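PDB 6KTY: flagellar hook-associated protein 2 from Bdellovibrio bacteriovorus, which probably caps the growing tip of the flagellar filament, helping flagellin subunits polymerise there and keeping them from leaking out. Local coordinates for residues P16-G21 with R187-S192; N152-V155 with F160-E163. One frame throughout, in Å; residues are numbered along the deposited sequence.

Interaction 1: P16-G21 with R187-S192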
ATOM      1  N   PRO A  16       7.912  -9.149  -5.032  1.00 32.02           N
ATOM      2  CA  PRO A  16       9.057  -9.625  -4.232  1.00 31.79           C
ATOM      3  C   PRO A  16       9.318  -8.802  -2.975  1.00 31.01           C
ATOM      4  O   PRO A  16      10.026  -9.266  -2.087  1.00 31.35           O
ATOM      5  CB  PRO A  16      10.256  -9.521  -5.203  1.00 33.43           C
ATOM      6  CG  PRO A  16       9.682  -9.361  -6.562  1.00 34.83           C
ATOM      7  CD  PRO A  16       8.304  -8.759  -6.402  1.00 33.24           C
ATOM      8  N   ASN A  17       8.752  -7.598  -2.886  1.00 30.50           N
ATOM      9  CA  ASN A  17       8.930  -6.749  -1.701  1.00 29.56           C
ATOM     10  C   ASN A  17       7.857  -7.007  -0.639  1.00 28.57           C
ATOM     11  O   ASN A  17       7.812  -6.326   0.393  1.00 27.72           O
ATOM     12  CB  ASN A  17       8.908  -5.284  -2.107  1.00 30.65           C
ATOM     13  CG  ASN A  17      10.060  -4.930  -3.054  1.00 31.93           C
ATOM     14  OD1 ASN A  17       9.832  -4.430  -4.133  1.00 35.89           O
ATOM     15  ND2 ASN A  17      11.279  -5.227  -2.650  1.00 31.42           N
ATOM     16  N   ILE A  18       6.992  -7.982  -0.901  1.00 28.12           N
ATOM     17  CA  ILE A  18       6.086  -8.499   0.131  1.00 27.53           C
ATOM     18  C   ILE A  18       6.421  -9.941   0.452  1.00 27.64           C
ATOM     19  O   ILE A  18       6.607 -10.306   1.631  1.00 26.45           O
ATOM     20  CB  ILE A  18       4.572  -8.323  -0.221  1.00 27.86           C
ATOM     21  CG1 ILE A  18       4.242  -6.836  -0.354  1.00 28.32           C
ATOM     22  CG2 ILE A  18       3.691  -8.981   0.881  1.00 25.38           C
ATOM     23  CD1 ILE A  18       2.801  -6.519  -0.827  1.00 31.36           C
ATOM     24  N   VAL A  19       6.513 -10.773  -0.585  1.00 28.62           N
ATOM     25  CA  VAL A  19       6.903 -12.160  -0.406  1.00 29.55           C
ATOM     26  C   VAL A  19       7.854 -12.532  -1.532  1.00 30.91           C
ATOM     27  O   VAL A  19       7.567 -12.251  -2.681  1.00 29.63           O
ATOM     28  CB  VAL A  19       5.683 -13.098  -0.456  1.00 30.28           C
ATOM     29  CG1 VAL A  19       6.150 -14.531  -0.176  1.00 30.31           C
ATOM     30  CG2 VAL A  19       4.641 -12.691   0.556  1.00 31.25           C
ATOM     31  N   ASP A  20       9.000 -13.132  -1.210  1.00 32.27           N
ATOM     32  CA  ASP A  20       9.868 -13.677  -2.247  1.00 35.44           C
ATOM     33  C   ASP A  20      10.231 -15.092  -1.822  1.00 37.35           C
ATOM     34  O   ASP A  20       9.775 -15.573  -0.768  1.00 35.80           O
ATOM     35  CB  ASP A  20      11.138 -12.826  -2.442  1.00 36.55           C
ATOM     36  CG  ASP A  20      11.708 -12.924  -3.855  1.00 39.37           C
ATOM     37  OD1 ASP A  20      11.280 -13.787  -4.644  1.00 43.17           O
ATOM     38  OD2 ASP A  20      12.594 -12.133  -4.189  1.00 43.90           O
ATOM     39  N   GLY A  21      11.019 -15.770  -2.650  1.00 40.16           N
ATOM     40  CA  GLY A  21      11.376 -17.143  -2.374  1.00 42.02           C
ATOM     41  C   GLY A  21      12.297 -17.744  -3.404  1.00 45.12           C
ATOM     42  O   GLY A  21      12.657 -17.094  -4.384  1.00 45.84           O
ATOM     43  N   ARG A 187      -3.512  -6.970   0.815  1.00 29.99           N
ATOM     44  CA  ARG A 187      -2.778  -6.989  -0.439  1.00 29.21           C
ATOM     45  C   ARG A 187      -2.361  -8.441  -0.753  1.00 28.23           C
ATOM     46  O   ARG A 187      -1.180  -8.859  -0.595  1.00 27.61           O
ATOM     47  CB  ARG A 187      -1.545  -6.086  -0.355  1.00 28.87           C
ATOM     48  CG  ARG A 187      -1.834  -4.598  -0.005  1.00 29.48           C
ATOM     49  CD  ARG A 187      -2.046  -3.679  -1.195  1.00 30.08           C
ATOM     50  NE  ARG A 187      -0.780  -3.309  -1.839  1.00 29.85           N
ATOM     51  CZ  ARG A 187      -0.240  -3.928  -2.885  1.00 32.85           C
ATOM     52  NH1 ARG A 187      -0.860  -4.940  -3.496  1.00 33.41           N
ATOM     53  NH2 ARG A 187       0.923  -3.514  -3.357  1.00 33.99           N
ATOM     54  N   GLU A 188      -3.329  -9.198  -1.235  1.00 28.51           N
ATOM     55  CA  GLU A 188      -3.099 -10.546  -1.676  1.00 28.76           C
ATOM     56  C   GLU A 188      -2.165 -10.526  -2.889  1.00 29.08           C
ATOM     57  O   GLU A 188      -2.347  -9.720  -3.837  1.00 29.75           O
ATOM     58  CB  GLU A 188      -4.432 -11.237  -1.992  1.00 30.10           C
ATOM     59  CG  GLU A 188      -4.325 -12.744  -2.117  1.00 29.20           C
ATOM     60  CD  GLU A 188      -5.681 -13.439  -2.271  1.00 35.54           C
ATOM     61  OE1 GLU A 188      -6.595 -12.851  -2.890  1.00 33.68           O
ATOM     62  OE2 GLU A 188      -5.825 -14.607  -1.795  1.00 40.43           O
ATOM     63  N   ILE A 189      -1.154 -11.381  -2.843  1.00 28.65           N
ATOM     64  CA  ILE A 189      -0.100 -11.466  -3.879  1.00 31.08           C
ATOM     65  C   ILE A 189      -0.297 -12.807  -4.584  1.00 32.43           C
ATOM     66  O   ILE A 189      -0.600 -13.831  -3.930  1.00 32.67           O
ATOM     67  CB  ILE A 189       1.331 -11.467  -3.281  1.00 30.59           C
ATOM     68  CG1 ILE A 189       1.562 -10.284  -2.318  1.00 32.23           C
ATOM     69  CG2 ILE A 189       2.386 -11.467  -4.360  1.00 33.90           C
ATOM     70  CD1 ILE A 189       0.928  -9.009  -2.740  1.00 32.01           C
ATOM     71  N   ARG A 190      -0.125 -12.813  -5.906  1.00 33.47           N
ATOM     72  CA  ARG A 190      -0.128 -14.055  -6.650  1.00 34.80           C
ATOM     73  C   ARG A 190       1.318 -14.512  -6.922  1.00 35.65           C
ATOM     74  O   ARG A 190       2.148 -13.716  -7.306  1.00 35.50           O
ATOM     75  CB  ARG A 190      -0.893 -13.894  -7.966  1.00 36.35           C
ATOM     76  CG  ARG A 190      -2.412 -13.831  -7.807  1.00 38.07           C
ATOM     77  CD  ARG A 190      -3.091 -14.490  -9.010  1.00 42.83           C
ATOM     78  NE  ARG A 190      -2.555 -13.904 -10.218  1.00 45.99           N
ATOM     79  CZ  ARG A 190      -2.344 -14.520 -11.372  1.00 47.86           C
ATOM     80  NH1 ARG A 190      -2.619 -15.802 -11.565  1.00 50.35           N
ATOM     81  NH2 ARG A 190      -1.835 -13.817 -12.359  1.00 49.92           N
ATOM     82  N   LEU A 191       1.582 -15.793  -6.669  1.00 36.26           N
ATOM     83  CA  LEU A 191       2.882 -16.408  -6.839  1.00 37.64           C
ATOM     84  C   LEU A 191       2.714 -17.523  -7.870  1.00 40.00           C
ATOM     85  O   LEU A 191       1.661 -18.158  -7.926  1.00 39.63           O
ATOM     86  CB  LEU A 191       3.309 -17.053  -5.535  1.00 37.13           C
ATOM     87  CG  LEU A 191       3.785 -16.229  -4.323  1.00 37.06           C
ATOM     88  CD1 LEU A 191       3.535 -14.769  -4.389  1.00 32.93           C
ATOM     89  CD2 LEU A 191       3.201 -16.804  -3.057  1.00 35.81           C
ATOM     90  N   SER A 192       3.750 -17.783  -8.653  1.00 42.04           N
ATOM     91  CA  SER A 192       3.715 -18.943  -9.567  1.00 44.64           C
ATOM     92  C   SER A 192       4.988 -19.812  -9.516  1.00 46.15           C
ATOM     93  O   SER A 192       6.076 -19.341  -9.171  1.00 46.17           O
ATOM     94  CB  SER A 192       3.471 -18.469 -10.993  1.00 45.35           C
ATOM     95  OG  SER A 192       4.537 -17.649 -11.410  1.00 48.92           O
TER
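Ile18 and Ile189 reach for each other with matching first torsions: in both, CG1 stands beside the backbone N and opposite the carbonyl carbon. They part at the second torsion. Ile18 runs on extended, chi2 175°, whereas Ile189 folds back at chi2 -38°, and the two branches meet obliquely. Their end methyls make the closest contact, CD1 of Ile18 lying 3.7 Å from CD1 of Ile189. Behind them, CG2 of Ile18 approaches CG1 of Ile189 at 4.1 Å, a looser van der Waals fit. The same Ile18 CD1 also lies over one face of the Arg187 guanidinium, a loose approach at 4.4 Å from its NH2. The polar grip on Arg187 comes from the second subunit, where its NH1 is hydrogen-bonded to Ala183 O and Ser182 OG.

Between these two segments, two sheets meet through apolar side chains; nearby, Val19 O also takes a hydrogen bond from Ser13 OG of the larger sheet, and the backbones of Glu188 and Arg190 bond to the second subunit. Asp20, on strand 19-21, bonds through its backbone to Asp179 of strand 178-180, in a small three-stranded sheet. Ile189 and Leu191, on strand 189-192, bond to Ile35 and Tyr33 of strand 32-39 in the larger antiparallel sheet, and Ile18 and Val19 both pack against Val37 of that same strand.

Interaction 2: N152-V155 with F160-E163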
ATOM      1  N   ASN A 152       3.182 -14.835  16.398  1.00 27.58           N
ATOM      2  CA  ASN A 152       3.221 -15.514  15.137  1.00 27.79           C
ATOM      3  C   ASN A 152       2.957 -14.524  13.983  1.00 27.09           C
ATOM      4  O   ASN A 152       2.261 -13.510  14.142  1.00 27.01           O
ATOM      5  CB  ASN A 152       2.150 -16.644  15.117  1.00 27.92           C
ATOM      6  CG  ASN A 152       2.416 -17.742  16.127  1.00 29.99           C
ATOM      7  OD1 ASN A 152       3.565 -17.991  16.531  1.00 31.60           O
ATOM      8  ND2 ASN A 152       1.350 -18.429  16.525  1.00 27.33           N
ATOM      9  N   ALA A 153       3.527 -14.838  12.817  1.00 27.40           N
ATOM     10  CA  ALA A 153       3.047 -14.288  11.554  1.00 26.68           C
ATOM     11  C   ALA A 153       1.623 -14.738  11.294  1.00 27.24           C
ATOM     12  O   ALA A 153       1.181 -15.832  11.713  1.00 27.38           O
ATOM     13  CB  ALA A 153       3.920 -14.691  10.409  1.00 25.11           C
ATOM     14  N   LYS A 154       0.877 -13.869  10.626  1.00 27.01           N
ATOM     15  CA  LYS A 154      -0.451 -14.212  10.163  1.00 28.26           C
ATOM     16  C   LYS A 154      -0.403 -14.066   8.666  1.00 27.03           C
ATOM     17  O   LYS A 154      -0.032 -13.000   8.153  1.00 27.11           O
ATOM     18  CB  LYS A 154      -1.516 -13.294  10.755  1.00 28.66           C
ATOM     19  CG  LYS A 154      -1.711 -13.438  12.266  1.00 32.78           C
ATOM     20  CD  LYS A 154      -2.680 -12.408  12.792  1.00 33.77           C
ATOM     21  CE  LYS A 154      -2.981 -12.606  14.273  1.00 37.77           C
ATOM     22  NZ  LYS A 154      -3.850 -11.457  14.752  1.00 42.12           N
ATOM     23  N   VAL A 155      -0.718 -15.148   7.968  1.00 27.74           N
ATOM     24  CA  VAL A 155      -0.778 -15.141   6.537  1.00 28.48           C
ATOM     25  C   VAL A 155      -2.029 -15.821   6.042  1.00 28.58           C
ATOM     26  O   VAL A 155      -2.529 -16.746   6.668  1.00 31.03           O
ATOM     27  CB  VAL A 155       0.444 -15.824   5.934  1.00 29.20           C
ATOM     28  CG1 VAL A 155       1.712 -15.182   6.549  1.00 30.32           C
ATOM     29  CG2 VAL A 155       0.408 -17.309   6.190  1.00 33.67           C
ATOM     30  N   PHE A 160      -7.416 -18.288   3.544  1.00 31.36           N
ATOM     31  CA  PHE A 160      -7.497 -18.789   4.909  1.00 30.92           C
ATOM     32  C   PHE A 160      -6.336 -18.275   5.732  1.00 30.65           C
ATOM     33  O   PHE A 160      -5.171 -18.500   5.371  1.00 28.87           O
ATOM     34  CB  PHE A 160      -7.455 -20.308   4.956  1.00 31.07           C
ATOM     35  CG  PHE A 160      -8.574 -20.961   4.243  1.00 31.24           C
ATOM     36  CD1 PHE A 160      -9.838 -21.041   4.822  1.00 29.82           C
ATOM     37  CD2 PHE A 160      -8.380 -21.505   3.004  1.00 29.20           C
ATOM     38  CE1 PHE A 160     -10.878 -21.640   4.170  1.00 30.10           C
ATOM     39  CE2 PHE A 160      -9.440 -22.144   2.349  1.00 30.17           C
ATOM     40  CZ  PHE A 160     -10.685 -22.211   2.949  1.00 30.67           C
ATOM     41  N   GLU A 161      -6.646 -17.635   6.866  1.00 30.93           N
ATOM     42  CA  GLU A 161      -5.608 -17.071   7.721  1.00 31.14           C
ATOM     43  C   GLU A 161      -5.040 -18.178   8.615  1.00 31.21           C
ATOM     44  O   GLU A 161      -5.777 -18.840   9.303  1.00 32.25           O
ATOM     45  CB  GLU A 161      -6.142 -15.901   8.584  1.00 32.04           C
ATOM     46  CG  GLU A 161      -5.073 -15.332   9.486  1.00 34.18           C
ATOM     47  CD  GLU A 161      -5.510 -14.103  10.244  1.00 41.44           C
ATOM     48  OE1 GLU A 161      -5.587 -14.192  11.481  1.00 42.55           O
ATOM     49  OE2 GLU A 161      -5.784 -13.071   9.596  1.00 44.94           O
ATOM     50  N   ILE A 162      -3.735 -18.410   8.523  1.00 30.22           N
ATOM     51  CA  ILE A 162      -3.044 -19.334   9.392  1.00 30.82           C
ATOM     52  C   ILE A 162      -1.885 -18.605  10.059  1.00 29.69           C
ATOM     53  O   ILE A 162      -1.492 -17.498   9.635  1.00 28.28           O
ATOM     54  CB  ILE A 162      -2.549 -20.575   8.633  1.00 31.76           C
ATOM     55  CG1 ILE A 162      -1.498 -20.203   7.583  1.00 31.26           C
ATOM     56  CG2 ILE A 162      -3.734 -21.310   7.996  1.00 32.36           C
ATOM     57  CD1 ILE A 162      -0.902 -21.381   6.907  1.00 34.66           C
ATOM     58  N   GLU A 163      -1.367 -19.208  11.119  1.00 29.52           N
ATOM     59  CA  GLU A 163      -0.276 -18.635  11.867  1.00 29.11           C
ATOM     60  C   GLU A 163       1.008 -19.427  11.681  1.00 28.95           C
ATOM     61  O   GLU A 163       1.016 -20.682  11.722  1.00 30.45           O
ATOM     62  CB  GLU A 163      -0.655 -18.538  13.363  1.00 29.52           C
ATOM     63  CG  GLU A 163      -1.673 -17.457  13.578  1.00 32.48           C
ATOM     64  CD  GLU A 163      -2.045 -17.186  15.030  1.00 36.70           C
ATOM     65  OE1 GLU A 163      -1.339 -17.602  15.966  1.00 39.25           O
ATOM     66  OE2 GLU A 163      -3.064 -16.499  15.216  1.00 42.38           O
TER
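Val155 and Ile162 form the hydrogen-bonded pair of a beta hairpin, strands 153-157 and 160-164, at one edge of an antiparallel sheet within this chain. Two backbone bonds join them: Val155 N to Ile162 O at 3.0 Å, and Ile162 N to Val155 O at 2.8 Å. Both are nearly straight, with N-H...O angles of 171° and 167°. The carbonyls have further, weaker company: Val155 O receives a CA-H...O contact from Glu161, and Ile162 O one from Lys154. In the neighbouring non-hydrogen-bonded pair, Lys154 with Glu163, Glu163 CA approaches Ala153 O at 3.2 Å, while the backbone of Lys154 bonds to strand 32-39 instead.

On one face of the sheet, Val155 CG2 packs 3.7 Å from Ile162 CG1. Each of these branches sits between its own backbone N and carbonyl carbon, and Leu172 covers both residues. On the other face, Lys154 lies extended beside two glutamates of the neighbouring strand. Its aliphatic chain comes up against Glu161 at a slant and runs alongside Glu163, but NZ stays 4.6 Å from Glu161 OE1, so the attraction is probably longer-range electrostatics and no salt bridge forms.

Asn152 is the polar anchor at the hairpin's open end. Its OD1 accepts from the backbone N of Asn124, its backbone O from Gln39 NE2, and its amide nitrogen donates to Glu163. From the second subunit, Asp105 OD1 takes the backbone N-H of Glu163. Asn152 ND2 meets Glu163 OE1 on the anti side at 2.9 Å, close to the amide plane, with the amide and carboxylate planes turned 63° apart.

How the interactions relate
Both interactions reach the five-stranded antiparallel sheet of one module in this fragment of the cap protein: interaction 2 is pairing within that sheet, interaction 1 attaches the small sheet to it. The strands run 12-13, 189-192, 32-39, 153-157, 160-164, so strand 32-39 separates the hairpin of interaction 2 from the strand that contributes Ile189 to interaction 1. Their centres lie 15 Å apart and their nearest atoms about 7 Å, without touching. Along the chain, the hairpin falls between the two segments that interaction 1 brings together, one near each end of the modelled chain. Both contacts touch the second subunit, interaction 2 through the Glu163 backbone and interaction 1 through Arg187 and Arg190.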